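Local coordinates for protein coenzyme A transferase (Yersinia pestis, PDB 3S8D) that probably transfers coenzyme A between acyl-CoA and carboxylates such as acetate, at residues S34-G39 with G68-Y73. Numbering follows the deposited sequence.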
loop_
_atom_site.group_PDB
_atom_site.type_symbol
_atom_site.label_atom_id
_atom_site.label_comp_id
_atom_site.label_asym_id
_atom_site.label_seq_id
_atom_site.Cartn_x
_atom_site.Cartn_y
_atom_site.Cartn_z
ATOM N N SER A 34 19.060 -31.152 -18.397
ATOM C CA SER A 34 20.498 -31.205 -18.667
ATOM C C SER A 34 21.071 -29.899 -19.232
ATOM O O SER A 34 22.238 -29.581 -19.006
ATOM C CB SER A 34 20.828 -32.358 -19.623
ATOM O OG SER A 34 20.786 -31.926 -20.978
ATOM N N SER A 35 20.265 -29.145 -19.971
ATOM C CA SER A 35 20.797 -28.004 -20.725
ATOM C C SER A 35 20.764 -26.682 -19.944
ATOM O O SER A 35 21.354 -25.678 -20.364
ATOM C CB SER A 35 20.073 -27.867 -22.068
ATOM O OG SER A 35 20.230 -29.044 -22.858
ATOM N N ILE A 36 20.070 -26.697 -18.808
ATOM C CA ILE A 36 20.033 -25.555 -17.906
ATOM C C ILE A 36 21.457 -25.134 -17.536
ATOM O O ILE A 36 22.210 -25.924 -16.965
ATOM C CB ILE A 36 19.257 -25.905 -16.629
ATOM C CG1 ILE A 36 17.853 -26.401 -16.990
ATOM C CG2 ILE A 36 19.185 -24.714 -15.702
ATOM C CD1 ILE A 36 16.978 -26.646 -15.783
ATOM N N ALA A 37 21.839 -23.901 -17.871
ATOM C CA ALA A 37 23.210 -23.460 -17.615
ATOM C C ALA A 37 23.416 -23.055 -16.168
ATOM O O ALA A 37 22.465 -22.676 -15.468
ATOM C CB ALA A 37 23.622 -22.329 -18.551
ATOM N N SER A 38 24.668 -23.149 -15.729
ATOM C CA SER A 38 25.076 -22.667 -14.413
ATOM C C SER A 38 25.138 -21.143 -14.425
ATOM O O SER A 38 25.390 -20.520 -15.463
ATOM C CB SER A 38 26.445 -23.238 -14.032
ATOM O OG SER A 38 27.446 -22.785 -14.938
ATOM N N GLY A 39 24.888 -20.538 -13.275
ATOM C CA GLY A 39 24.869 -19.088 -13.181
ATOM C C GLY A 39 23.594 -18.446 -13.714
ATOM O O GLY A 39 23.528 -17.223 -13.832
ATOM N N GLY A 68 26.262 -25.393 -11.219
ATOM C CA GLY A 68 26.524 -24.543 -10.071
ATOM C C GLY A 68 25.900 -23.170 -10.215
ATOM O O GLY A 68 25.399 -22.815 -11.292
ATOM N N ASP A 69 25.911 -22.401 -9.134
ATOM C CA ASP A 69 25.556 -20.987 -9.221
ATOM C C ASP A 69 24.194 -20.776 -9.880
ATOM O O ASP A 69 24.035 -19.928 -10.766
ATOM C CB ASP A 69 26.632 -20.234 -10.007
ATOM C CG ASP A 69 26.853 -18.823 -9.491
ATOM O OD1 ASP A 69 25.855 -18.102 -9.258
ATOM O OD2 ASP A 69 28.029 -18.431 -9.319
ATOM N N LEU A 70 23.218 -21.564 -9.454
ATOM C CA LEU A 70 21.874 -21.434 -9.988
ATOM C C LEU A 70 20.988 -20.760 -8.950
ATOM O O LEU A 70 20.823 -21.269 -7.839
ATOM C CB LEU A 70 21.307 -22.800 -10.355
ATOM C CG LEU A 70 19.948 -22.776 -11.062
ATOM C CD1 LEU A 70 20.071 -22.197 -12.455
ATOM C CD2 LEU A 70 19.363 -24.160 -11.129
ATOM N N ARG A 71 20.450 -19.598 -9.305
ATOM C CA ARG A 71 19.443 -18.942 -8.470
ATOM C C ARG A 71 18.076 -19.472 -8.833
ATOM O O ARG A 71 17.698 -19.457 -10.007
ATOM C CB ARG A 71 19.422 -17.442 -8.701
ATOM C CG ARG A 71 20.747 -16.751 -8.465
ATOM C CD ARG A 71 20.538 -15.253 -8.472
ATOM N NE ARG A 71 21.802 -14.543 -8.581
ATOM C CZ ARG A 71 22.002 -13.291 -8.188
ATOM N NH1 ARG A 71 21.014 -12.585 -7.638
ATOM N NH2 ARG A 71 23.203 -12.747 -8.342
ATOM N N VAL A 72 17.348 -19.955 -7.831
ATOM C CA VAL A 72 15.944 -20.313 -8.020
ATOM C C VAL A 72 15.078 -19.249 -7.354
ATOM O O VAL A 72 15.105 -19.095 -6.122
ATOM C CB VAL A 72 15.623 -21.696 -7.421
ATOM C CG1 VAL A 72 14.121 -21.940 -7.428
ATOM C CG2 VAL A 72 16.360 -22.791 -8.191
ATOM N N TYR A 73 14.352 -18.486 -8.170
ATOM C CA TYR A 73 13.436 -17.468 -7.652
ATOM C C TYR A 73 12.043 -18.050 -7.563
ATOM O O TYR A 73 11.570 -18.670 -8.516
ATOM C CB TYR A 73 13.381 -16.277 -8.589
ATOM C CG TYR A 73 14.613 -15.401 -8.587
ATOM C CD1 TYR A 73 14.685 -14.274 -7.776
ATOM C CD2 TYR A 73 15.695 -15.686 -9.426
ATOM C CE1 TYR A 73 15.811 -13.456 -7.788
ATOM C CE2 TYR A 73 16.827 -14.878 -9.446
ATOM C CZ TYR A 73 16.883 -13.767 -8.621
ATOM O OH TYR A 73 18.009 -12.968 -8.632
#
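Gly39 and Gly68 join the two segments through their backbones: Gly39 N donates to Gly68 O at 3.1 Å, with a moderately bent N-H...O angle of 144°. Gly39 has a positive phi, a conformation that glycine accepts easily. Beside this bond the CB of Ser38 lies against the Gly68 peptide, 3.0 Å from Gly68 O and 3.5 Å from Gly68 N, while the hydroxyl stays farther off, Ser38 OG being 4.2 Å from Gly68 O. Asp69 meets Gly39 through the root of its side chain, Asp69 CB lying 3.7 Å from Gly39 N, and its carboxylate is engaged elsewhere, OD1 forming a salt bridge with Lys95 on the neighbouring strand. On the buried side the packing is apolar. With CG anti to the backbone N (chi1 -174°), Leu70 packs against the loop from the interior, and its CD1 branch meets Ile36 CG2 at 4.2 Å and passes 3.9 Å from Ala37 O. That carbonyl accepts a hydrogen bond from Ser40 OG, while Arg61 NH1 binds Ile36 O. Ile36 and Leu70 are buried, whereas Ala37, Ser38, Gly39 and Asp69 lie on the solvent side. The contact thus lies where the loop leading into strand 41-44 meets the start of strand 70-74, with helix 52-63 in the connection between them. Adjacent parallel strands joined through a helix make this the entry end of a beta-alpha-beta unit in the seven-stranded parallel sheet of the N-terminal domain.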